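Long-range contacts in phosphoribosylaminoimidazole carboxylase, ATPase subunit (PDB 3V4S), which probably catalyses the ATP-dependent carboxylation of aminoimidazole ribonucleotide with bicarbonate, forming N5-carboxyaminoimidazole ribonucleotide in purine biosynthesis: residues M29-K34 and A52-I57; K153-G158 and E184-K189; L312-V317 and L361-E366. One frame throughout, in Å; residues are numbered along the deposited sequence.

Contact 1: M29-K34 and A52-I57; sequences MALAAK and AQVADI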
loop_
_atom_site.group_PDB
_atom_site.type_symbol
_atom_site.label_atom_id
_atom_site.label_comp_id
_atom_site.label_asym_id
_atom_site.label_seq_id
_atom_site.Cartn_x
_atom_site.Cartn_y
_atom_site.Cartn_z
ATOM N N MET B 29 -4.947 -1.808 -8.808
ATOM C CA MET B 29 -4.972 -3.271 -8.760
ATOM C C MET B 29 -3.553 -3.835 -8.827
ATOM O O MET B 29 -3.188 -4.720 -8.051
ATOM C CB MET B 29 -5.737 -3.845 -9.963
ATOM C CG MET B 29 -7.257 -3.742 -9.890
ATOM S SD MET B 29 -7.909 -4.423 -11.439
ATOM C CE MET B 29 -9.639 -3.980 -11.287
ATOM N N ALA B 30 -2.791 -3.351 -9.798
ATOM C CA ALA B 30 -1.439 -3.838 -10.062
ATOM C C ALA B 30 -0.502 -3.609 -8.874
ATOM O O ALA B 30 0.262 -4.496 -8.528
ATOM C CB ALA B 30 -0.881 -3.194 -11.337
ATOM N N LEU B 31 -0.568 -2.429 -8.247
ATOM C CA LEU B 31 0.270 -2.132 -7.073
ATOM C C LEU B 31 -0.050 -3.054 -5.888
ATOM O O LEU B 31 0.850 -3.530 -5.200
ATOM C CB LEU B 31 0.129 -0.664 -6.645
ATOM C CG LEU B 31 0.768 0.307 -7.639
ATOM C CD1 LEU B 31 0.232 1.719 -7.450
ATOM C CD2 LEU B 31 2.292 0.281 -7.514
ATOM N N ALA B 32 -1.337 -3.307 -5.668
ATOM C CA ALA B 32 -1.782 -4.208 -4.608
ATOM C C ALA B 32 -1.356 -5.642 -4.920
ATOM O O ALA B 32 -0.916 -6.352 -4.031
ATOM C CB ALA B 32 -3.304 -4.102 -4.413
ATOM N N ALA B 33 -1.456 -6.055 -6.190
ATOM C CA ALA B 33 -1.001 -7.392 -6.614
ATOM C C ALA B 33 0.506 -7.573 -6.429
ATOM O O ALA B 33 0.977 -8.644 -6.040
ATOM C CB ALA B 33 -1.380 -7.642 -8.063
ATOM N N LYS B 34 1.265 -6.525 -6.736
ATOM C CA LYS B 34 2.721 -6.596 -6.635
ATOM C C LYS B 34 3.200 -6.833 -5.203
ATOM O O LYS B 34 4.205 -7.531 -4.997
ATOM C CB LYS B 34 3.355 -5.324 -7.215
ATOM C CG LYS B 34 3.334 -5.276 -8.733
ATOM C CD LYS B 34 4.698 -5.632 -9.283
ATOM C CE LYS B 34 4.729 -5.644 -10.803
ATOM N NZ LYS B 34 5.990 -6.331 -11.215
ATOM N N ALA B 52 0.470 0.485 -17.107
ATOM C CA ALA B 52 1.717 0.053 -17.755
ATOM C C ALA B 52 2.959 0.499 -16.980
ATOM O O ALA B 52 3.964 -0.201 -16.981
ATOM C CB ALA B 52 1.780 0.542 -19.195
ATOM N N GLN B 53 2.872 1.643 -16.302
ATOM C CA GLN B 53 3.966 2.150 -15.457
ATOM C C GLN B 53 4.277 1.283 -14.236
ATOM O O GLN B 53 5.280 1.496 -13.556
ATOM C CB GLN B 53 3.648 3.569 -15.002
ATOM C CG GLN B 53 3.526 4.567 -16.149
ATOM C CD GLN B 53 2.894 5.859 -15.715
ATOM O OE1 GLN B 53 3.005 6.248 -14.550
ATOM N NE2 GLN B 53 2.208 6.534 -16.642
ATOM N N VAL B 54 3.409 0.316 -13.947
ATOM C CA VAL B 54 3.604 -0.583 -12.812
ATOM C C VAL B 54 3.529 -2.060 -13.228
ATOM O O VAL B 54 3.654 -2.951 -12.400
ATOM C CB VAL B 54 2.596 -0.268 -11.672
ATOM C CG1 VAL B 54 1.170 -0.313 -12.179
ATOM C CG2 VAL B 54 2.751 -1.257 -10.535
ATOM N N ALA B 55 3.335 -2.316 -14.516
ATOM C CA ALA B 55 3.140 -3.677 -15.013
ATOM C C ALA B 55 4.444 -4.301 -15.510
ATOM O O ALA B 55 5.324 -3.591 -15.952
ATOM C CB ALA B 55 2.107 -3.661 -16.131
ATOM N N ASP B 56 4.552 -5.630 -15.458
ATOM C CA ASP B 56 5.699 -6.337 -16.028
ATOM C C ASP B 56 5.651 -6.400 -17.554
ATOM O O ASP B 56 6.675 -6.265 -18.212
ATOM C CB ASP B 56 5.795 -7.741 -15.448
ATOM C CG ASP B 56 5.950 -7.727 -13.945
ATOM O OD1 ASP B 56 4.931 -7.843 -13.247
ATOM O OD2 ASP B 56 7.089 -7.581 -13.457
ATOM N N ILE B 57 4.455 -6.585 -18.106
ATOM C CA ILE B 57 4.269 -6.709 -19.554
ATOM C C ILE B 57 3.201 -5.710 -20.005
ATOM O O ILE B 57 2.109 -5.675 -19.447
ATOM C CB ILE B 57 3.838 -8.147 -19.949
ATOM C CG1 ILE B 57 4.929 -9.159 -19.586
ATOM C CG2 ILE B 57 3.491 -8.225 -21.434
ATOM C CD1 ILE B 57 4.433 -10.561 -19.277
#
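Lys34 and Asp56 form the polar half of this contact, and Val54 set against Ala30 and Leu31 forms the apolar half. The lysine NZ lies 2.7 Å from Asp56 OD1 and 2.8 Å from Asp56 OD2, a two-pronged salt bridge in which both oxygens are approached on their syn side. NZ is not in line with the carboxylate but 29° out of its plane. The two side chains advance from opposite directions, and the lysine gets there by bending at its second torsion (chi2 -102°), after which the chain runs straight. This path takes its CE past the backbone carbonyl of the valine, 3.3 Å from Val54 O.

Val54 points at the helix and divides its two methyls between neighbouring residues. Its CG1 rests 3.6 Å from Ala30 CB. Its CG2, beside the carbonyl carbon, presses on the leucine tip, and Leu31 CD2 to Val54 CG2 is only 3.4 Å, tighter than a usual carbon contact. The short alanine side chain permits a close approach of the backbones, with the CA atoms of Ala30 and Val54 6.6 Å apart.

In the second shell, Asp56 OD1 also accepts from the backbone N of Ile40 on strand 39-44, which anchors the carboxylate to the parallel sheet. Lys34 NZ has a further acceptor, the backbone O of Gln53 of the second subunit, and Leu31 packs on Glu35 of that subunit.

Helix 24-35 is thus fastened to the loop before strand 57-60 within the Rossmann-like preATP-grasp domain. The ammonium is gripped by a carboxylate of its own chain and a carbonyl of the other, so one group serves both the intrachain tie and the subunit interface; with lysine buried and aspartate partly exposed, the pair is probably only partly screened by solvent.

Contact 2: K153-G158 and E184-K189; sequences KTTTGG and ECILEK. With ATP (adenosine-5'-triphosphate), chain F.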
loop_
_atom_site.group_PDB
_atom_site.type_symbol
_atom_site.label_atom_id
_atom_site.label_comp_id
_atom_site.label_asym_id
_atom_site.label_seq_id
_atom_site.Cartn_x
_atom_site.Cartn_y
_atom_site.Cartn_z
ATOM N N LYS B 153 -31.408 9.767 -19.049
ATOM C CA LYS B 153 -30.033 9.248 -19.057
ATOM C C LYS B 153 -29.875 8.314 -20.245
ATOM O O LYS B 153 -30.729 7.452 -20.454
ATOM C CB LYS B 153 -29.770 8.402 -17.789
ATOM C CG LYS B 153 -30.040 9.070 -16.442
ATOM C CD LYS B 153 -29.615 8.148 -15.294
ATOM C CE LYS B 153 -29.721 8.899 -13.968
ATOM N NZ LYS B 153 -29.394 8.046 -12.791
ATOM N N THR B 154 -28.770 8.439 -20.982
ATOM C CA THR B 154 -28.432 7.455 -22.019
ATOM C C THR B 154 -28.246 6.091 -21.389
ATOM O O THR B 154 -27.661 5.985 -20.303
ATOM C CB THR B 154 -27.144 7.826 -22.787
ATOM O OG1 THR B 154 -26.015 7.785 -21.896
ATOM C CG2 THR B 154 -27.267 9.207 -23.388
ATOM N N THR B 155 -28.731 5.044 -22.056
ATOM C CA THR B 155 -28.627 3.693 -21.485
ATOM C C THR B 155 -27.193 3.148 -21.484
ATOM O O THR B 155 -26.860 2.286 -20.663
ATOM C CB THR B 155 -29.548 2.678 -22.177
ATOM O OG1 THR B 155 -29.313 2.702 -23.586
ATOM C CG2 THR B 155 -31.039 2.976 -21.864
ATOM N N THR B 156 -26.354 3.644 -22.388
ATOM C CA THR B 156 -24.953 3.227 -22.427
ATOM C C THR B 156 -23.990 4.423 -22.519
ATOM O O THR B 156 -24.394 5.537 -22.879
ATOM C CB THR B 156 -24.664 2.244 -23.587
ATOM O OG1 THR B 156 -24.973 2.873 -24.838
ATOM C CG2 THR B 156 -25.482 0.935 -23.434
ATOM N N GLY B 157 -22.722 4.181 -22.167
ATOM C CA GLY B 157 -21.643 5.154 -22.371
ATOM C C GLY B 157 -21.587 6.341 -21.426
ATOM O O GLY B 157 -20.666 7.162 -21.513
ATOM N N GLY B 158 -22.570 6.457 -20.537
ATOM C CA GLY B 158 -22.642 7.596 -19.616
ATOM C C GLY B 158 -21.636 7.501 -18.474
ATOM O O GLY B 158 -21.424 6.426 -17.908
ATOM N N GLU B 184 -30.349 6.102 -27.262
ATOM C CA GLU B 184 -31.322 5.405 -26.426
ATOM C C GLU B 184 -31.120 5.842 -24.976
ATOM O O GLU B 184 -29.978 5.995 -24.502
ATOM C CB GLU B 184 -31.170 3.898 -26.556
ATOM C CG GLU B 184 -32.202 3.107 -25.774
ATOM C CD GLU B 184 -31.934 1.623 -25.818
ATOM O OE1 GLU B 184 -30.964 1.168 -25.182
ATOM O OE2 GLU B 184 -32.702 0.905 -26.485
ATOM N N CYS B 185 -32.237 6.075 -24.291
ATOM C CA CYS B 185 -32.226 6.626 -22.949
ATOM C C CYS B 185 -33.267 5.935 -22.093
ATOM O O CYS B 185 -34.125 5.225 -22.617
ATOM C CB CYS B 185 -32.606 8.103 -22.999
ATOM S SG CYS B 185 -31.422 9.251 -23.735
ATOM N N ILE B 186 -33.182 6.152 -20.780
ATOM C CA ILE B 186 -34.299 5.905 -19.894
ATOM C C ILE B 186 -34.640 7.237 -19.265
ATOM O O ILE B 186 -33.744 8.057 -18.973
ATOM C CB ILE B 186 -34.021 4.861 -18.764
ATOM C CG1 ILE B 186 -32.709 5.145 -18.009
ATOM C CG2 ILE B 186 -34.029 3.436 -19.304
ATOM C CD1 ILE B 186 -32.589 4.392 -16.689
ATOM N N LEU B 187 -35.934 7.474 -19.097
ATOM C CA LEU B 187 -36.381 8.531 -18.224
ATOM C C LEU B 187 -36.731 7.909 -16.876
ATOM O O LEU B 187 -37.397 6.878 -16.816
ATOM C CB LEU B 187 -37.579 9.275 -18.803
ATOM C CG LEU B 187 -38.009 10.528 -18.017
ATOM C CD1 LEU B 187 -37.022 11.659 -18.248
ATOM C CD2 LEU B 187 -39.424 10.967 -18.412
ATOM N N GLU B 188 -36.252 8.527 -15.798
ATOM C CA GLU B 188 -36.579 8.059 -14.462
ATOM C C GLU B 188 -36.955 9.216 -13.552
ATOM O O GLU B 188 -36.481 10.350 -13.728
ATOM C CB GLU B 188 -35.421 7.245 -13.866
ATOM C CG GLU B 188 -34.173 8.067 -13.576
ATOM C CD GLU B 188 -33.051 7.242 -12.943
ATOM O OE1 GLU B 188 -32.944 6.026 -13.216
ATOM O OE2 GLU B 188 -32.266 7.843 -12.196
ATOM N N LYS B 189 -37.820 8.924 -12.585
ATOM C CA LYS B 189 -38.218 9.919 -11.592
ATOM C C LYS B 189 -37.021 10.448 -10.805
ATOM O O LYS B 189 -36.080 9.700 -10.497
ATOM C CB LYS B 189 -39.247 9.328 -10.633
ATOM C CG LYS B 189 -40.621 9.177 -11.257
ATOM C CD LYS B 189 -41.638 8.655 -10.252
ATOM C CE LYS B 189 -43.007 8.469 -10.899
ATOM N NZ LYS B 189 -43.955 7.776 -9.976
HETATM P PG ATP F . -20.704 7.952 -12.893
HETATM O O1G ATP F . -20.803 7.487 -11.462
HETATM O O2G ATP F . -19.596 8.942 -13.182
HETATM O O3G ATP F . -20.786 6.832 -13.893
HETATM P PB ATP F . -23.167 8.677 -14.250
HETATM O O1B ATP F . -22.690 9.453 -15.444
HETATM O O2B ATP F . -23.635 7.266 -14.413
HETATM O O3B ATP F . -22.072 8.832 -13.052
HETATM P PA ATP F . -25.391 8.924 -12.453
HETATM O O1A ATP F . -24.540 8.207 -11.428
HETATM O O2A ATP F . -26.635 8.258 -12.984
HETATM O O3A ATP F . -24.465 9.451 -13.676
HETATM O "O5'" ATP F . -25.805 10.340 -11.841
HETATM C "C5'" ATP F . -24.790 11.256 -11.435
HETATM C "C4'" ATP F . -25.379 12.040 -10.273
HETATM O "O4'" ATP F . -26.588 12.706 -10.687
HETATM C "C3'" ATP F . -25.801 11.138 -9.116
HETATM O "O3'" ATP F . -24.724 10.725 -8.255
HETATM C "C2'" ATP F . -26.881 11.981 -8.454
HETATM O "O2'" ATP F . -26.308 12.961 -7.583
HETATM C "C1'" ATP F . -27.562 12.682 -9.635
HETATM N N9 ATP F . -28.748 11.875 -10.027
HETATM C C8 ATP F . -28.790 10.913 -10.980
HETATM N N7 ATP F . -30.024 10.353 -11.048
HETATM C C5 ATP F . -30.808 10.967 -10.134
HETATM C C6 ATP F . -32.218 10.880 -9.681
HETATM N N6 ATP F . -33.091 10.003 -10.234
HETATM N N1 ATP F . -32.618 11.717 -8.690
HETATM C C2 ATP F . -31.787 12.611 -8.113
HETATM N N3 ATP F . -30.500 12.736 -8.473
HETATM C C4 ATP F . -29.959 11.968 -9.460
HETATM O O HOH W 1 -30.282 5.472 -12.762
HETATM O O HOH W 2 -27.386 4.958 -24.918
#
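Lys153 and Ile186 face each other as an antiparallel hydrogen-bonded pair, with Lys153 N to Ile186 O at 2.9 Å and Ile186 N to Lys153 O at 2.8 Å. A third backbone bond, from Thr155 N to Glu184 O, continues the pairing past the end of the strand. Between them Thr154 and Cys185 make a non-hydrogen-bonded pair with closely spaced backbones, CA to CA 4.0 Å.

Among charged groups, the extended Lys153 side chain ends in a cluster. Its NZ makes a salt bridge to Glu188 OE2 at 2.9 Å, coming from above the carboxylate plane (47° out of it), and also bonds ATP O2A at 2.8 Å and the adenine N7. One ammonium therefore spans the alpha-phosphate and the base. The same Glu188 OE2 accepts from ATP N6 along a nearly straight line (168°), and Lys189 O takes a second bond from N6, so the exocyclic amine is read by a side chain and a main-chain carbonyl. Glu188 OE1 is tied to Lys117, which fixes the carboxylate from its other end, and a water bridges Lys153 NZ to OE1. With that water, four acceptors surround an ammonium of three protons, so at least one bond is probably shared or alternating.

Hydroxyl, amide and water bonds occupy the turn. Thr155 OG1 donates to Glu184 OE1, 2.8 Å away, using the anti lone pair of that oxygen, while Gln134 holds Glu184 OE2. A second water joins Thr156 N to Glu184 O.

Apolar contact is lighter: Thr155 CG2 meets Ile186 CG2 at 4.0 Å. In this ATP-grasp domain strands 150-154 and 185-189 are the inner pair of a four-stranded antiparallel sheet, flanked by strands 164-167 and 130-133; Ile186 packs against helix 113-123, whereas Leu187 packs against helix 136-146.

Contact 3: L312-V317 and L361-E366; sequences LLKPVV and LNDNIE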
loop_
_atom_site.group_PDB
_atom_site.type_symbol
_atom_site.label_atom_id
_atom_site.label_comp_id
_atom_site.label_asym_id
_atom_site.label_seq_id
_atom_site.Cartn_x
_atom_site.Cartn_y
_atom_site.Cartn_z
ATOM N N LEU B 312 -13.052 -0.420 9.258
ATOM C CA LEU B 312 -12.605 0.942 9.167
ATOM C C LEU B 312 -11.663 1.231 10.339
ATOM O O LEU B 312 -12.086 1.259 11.485
ATOM C CB LEU B 312 -13.783 1.908 9.205
ATOM C CG LEU B 312 -13.410 3.366 8.957
ATOM C CD1 LEU B 312 -13.092 3.616 7.484
ATOM C CD2 LEU B 312 -14.522 4.287 9.421
ATOM N N LEU B 313 -10.398 1.477 10.045
ATOM C CA LEU B 313 -9.412 1.683 11.105
ATOM C C LEU B 313 -9.286 3.119 11.575
ATOM O O LEU B 313 -8.715 3.360 12.635
ATOM C CB LEU B 313 -8.047 1.131 10.688
ATOM C CG LEU B 313 -7.997 -0.373 10.393
ATOM C CD1 LEU B 313 -6.614 -0.756 9.881
ATOM C CD2 LEU B 313 -8.369 -1.212 11.612
ATOM N N LYS B 314 -9.791 4.063 10.783
ATOM C CA LYS B 314 -9.770 5.480 11.127
ATOM C C LYS B 314 -10.742 6.206 10.185
ATOM O O LYS B 314 -10.843 5.832 9.008
ATOM C CB LYS B 314 -8.335 6.039 11.014
ATOM C CG LYS B 314 -8.144 7.489 11.461
ATOM C CD LYS B 314 -6.728 7.742 12.004
ATOM C CE LYS B 314 -6.585 9.172 12.513
ATOM N NZ LYS B 314 -5.186 9.515 12.889
ATOM N N PRO B 315 -11.477 7.222 10.691
ATOM C CA PRO B 315 -12.387 7.984 9.813
ATOM C C PRO B 315 -11.633 8.725 8.710
ATOM O O PRO B 315 -10.484 9.119 8.913
ATOM C CB PRO B 315 -13.036 8.999 10.765
ATOM C CG PRO B 315 -12.953 8.363 12.110
ATOM C CD PRO B 315 -11.652 7.599 12.112
ATOM N N VAL B 316 -12.295 8.945 7.574
ATOM C CA VAL B 316 -11.629 9.422 6.359
ATOM C C VAL B 316 -12.550 10.216 5.436
ATOM O O VAL B 316 -13.730 9.868 5.244
ATOM C CB VAL B 316 -11.001 8.237 5.570
ATOM C CG1 VAL B 316 -12.042 7.156 5.297
ATOM C CG2 VAL B 316 -10.326 8.708 4.278
ATOM N N VAL B 317 -11.999 11.287 4.872
ATOM C CA VAL B 317 -12.611 11.973 3.746
ATOM C C VAL B 317 -11.667 11.818 2.542
ATOM O O VAL B 317 -10.522 12.294 2.562
ATOM C CB VAL B 317 -12.871 13.472 4.040
ATOM C CG1 VAL B 317 -13.538 14.137 2.841
ATOM C CG2 VAL B 317 -13.745 13.639 5.274
ATOM N N LEU B 361 -7.237 11.519 6.746
ATOM C CA LEU B 361 -7.585 10.721 7.909
ATOM C C LEU B 361 -7.627 11.592 9.156
ATOM O O LEU B 361 -6.747 12.427 9.380
ATOM C CB LEU B 361 -6.585 9.577 8.139
ATOM C CG LEU B 361 -6.186 8.576 7.042
ATOM C CD1 LEU B 361 -5.663 7.308 7.697
ATOM C CD2 LEU B 361 -7.300 8.226 6.084
ATOM N N ASN B 362 -8.633 11.366 9.985
ATOM C CA ASN B 362 -8.739 12.082 11.240
ATOM C C ASN B 362 -9.709 11.360 12.144
ATOM O O ASN B 362 -10.656 10.745 11.652
ATOM C CB ASN B 362 -9.198 13.520 11.002
ATOM C CG ASN B 362 -8.872 14.425 12.170
ATOM O OD1 ASN B 362 -9.540 14.389 13.207
ATOM N ND2 ASN B 362 -7.843 15.243 12.011
ATOM N N ASP B 363 -9.469 11.427 13.458
ATOM C CA ASP B 363 -10.373 10.818 14.427
ATOM C C ASP B 363 -11.739 11.476 14.322
ATOM O O ASP B 363 -12.763 10.842 14.538
ATOM C CB ASP B 363 -9.825 10.959 15.845
ATOM C CG ASP B 363 -8.611 10.103 16.074
ATOM O OD1 ASP B 363 -8.519 9.021 15.452
ATOM O OD2 ASP B 363 -7.746 10.508 16.868
ATOM N N ASN B 364 -11.741 12.748 13.964
ATOM C CA ASN B 364 -12.988 13.452 13.810
ATOM C C ASN B 364 -13.277 13.800 12.373
ATOM O O ASN B 364 -12.564 14.588 11.744
ATOM C CB ASN B 364 -13.037 14.708 14.665
ATOM C CG ASN B 364 -14.430 15.294 14.708
ATOM O OD1 ASN B 364 -14.862 15.989 13.777
ATOM N ND2 ASN B 364 -15.163 14.975 15.766
ATOM N N ILE B 365 -14.351 13.220 11.867
ATOM C CA ILE B 365 -14.754 13.431 10.489
ATOM C C ILE B 365 -14.905 14.904 10.097
ATOM O O ILE B 365 -14.532 15.292 8.992
ATOM C CB ILE B 365 -16.011 12.598 10.166
ATOM C CG1 ILE B 365 -16.087 12.305 8.676
ATOM C CG2 ILE B 365 -17.274 13.240 10.727
ATOM C CD1 ILE B 365 -15.088 11.257 8.225
ATOM N N GLU B 366 -15.389 15.745 11.010
ATOM C CA GLU B 366 -15.633 17.147 10.663
ATOM C C GLU B 366 -14.335 17.952 10.536
ATOM O O GLU B 366 -14.286 18.924 9.776
ATOM C CB GLU B 366 -16.628 17.828 11.632
ATOM C CG GLU B 366 -17.975 17.103 11.801
ATOM C CD GLU B 366 -18.829 17.042 10.527
ATOM O OE1 GLU B 366 -18.772 17.992 9.711
ATOM O OE2 GLU B 366 -19.580 16.046 10.349
#
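Lys314 reaches over the turn that follows Leu361. Its CB heads toward that segment, and with CG anti to the backbone N (chi1 -175°) the chain passes along the turn: CG lies 4.2 Å from Leu361 CB, CD approaches the Asp363 carboxylate, and CE is 3.5 Å from Asp363 OD1. NZ stays 4.2 Å from Asp363 OD1, too far for a salt bridge, and pairs instead with Glu291 of the second subunit.

Next along the chain, Pro315 sets its ring against the turn's backbone, CB 3.1 Å from Asn362 O, and its own carbonyl accepts a bond from Asn362 N (3.1 Å). Asn362 OD1 in turn takes Asn364 N in the plane of its amide carbonyl, an Asx turn leading to Asn364, whose side chain caps helix 365-374. Val316 and Leu361 form an antiparallel non-hydrogen-bonded pair whose side chains share one face of the sheet, Val316 CG2 to Leu361 CD2 3.6 Å, and Ile365 CD1 tucks in beside Pro315 and Val317.

Strands 316-322 and 354-361 are antiparallel neighbours in the large sheet; strand 223-229 borders the former, while helix 365-374 also covers Val317 through Ala368 and Leu369.

The three contacts follow one another along the chain without nesting or crossing. Contact 1 closes a loop of 17 residues containing strand 39-44, joining helix 24-35, beside the N-terminal parallel sheet, to the approach to edge strand 57-60. Contact 2 encloses 25 residues, including strand 164-167 and helix 173-182, and unites two strands at the nucleotide site. Contact 3 spans 43 residues, with helix 323-331 and strand 339-343 inside, and joins the start of one strand to the strand-to-helix turn near the C terminus. Contacts 1 and 3 touch the second subunit. Contact 2, centred about 34 Å and 36 Å from their centres, meets no other protein chain of the assembly.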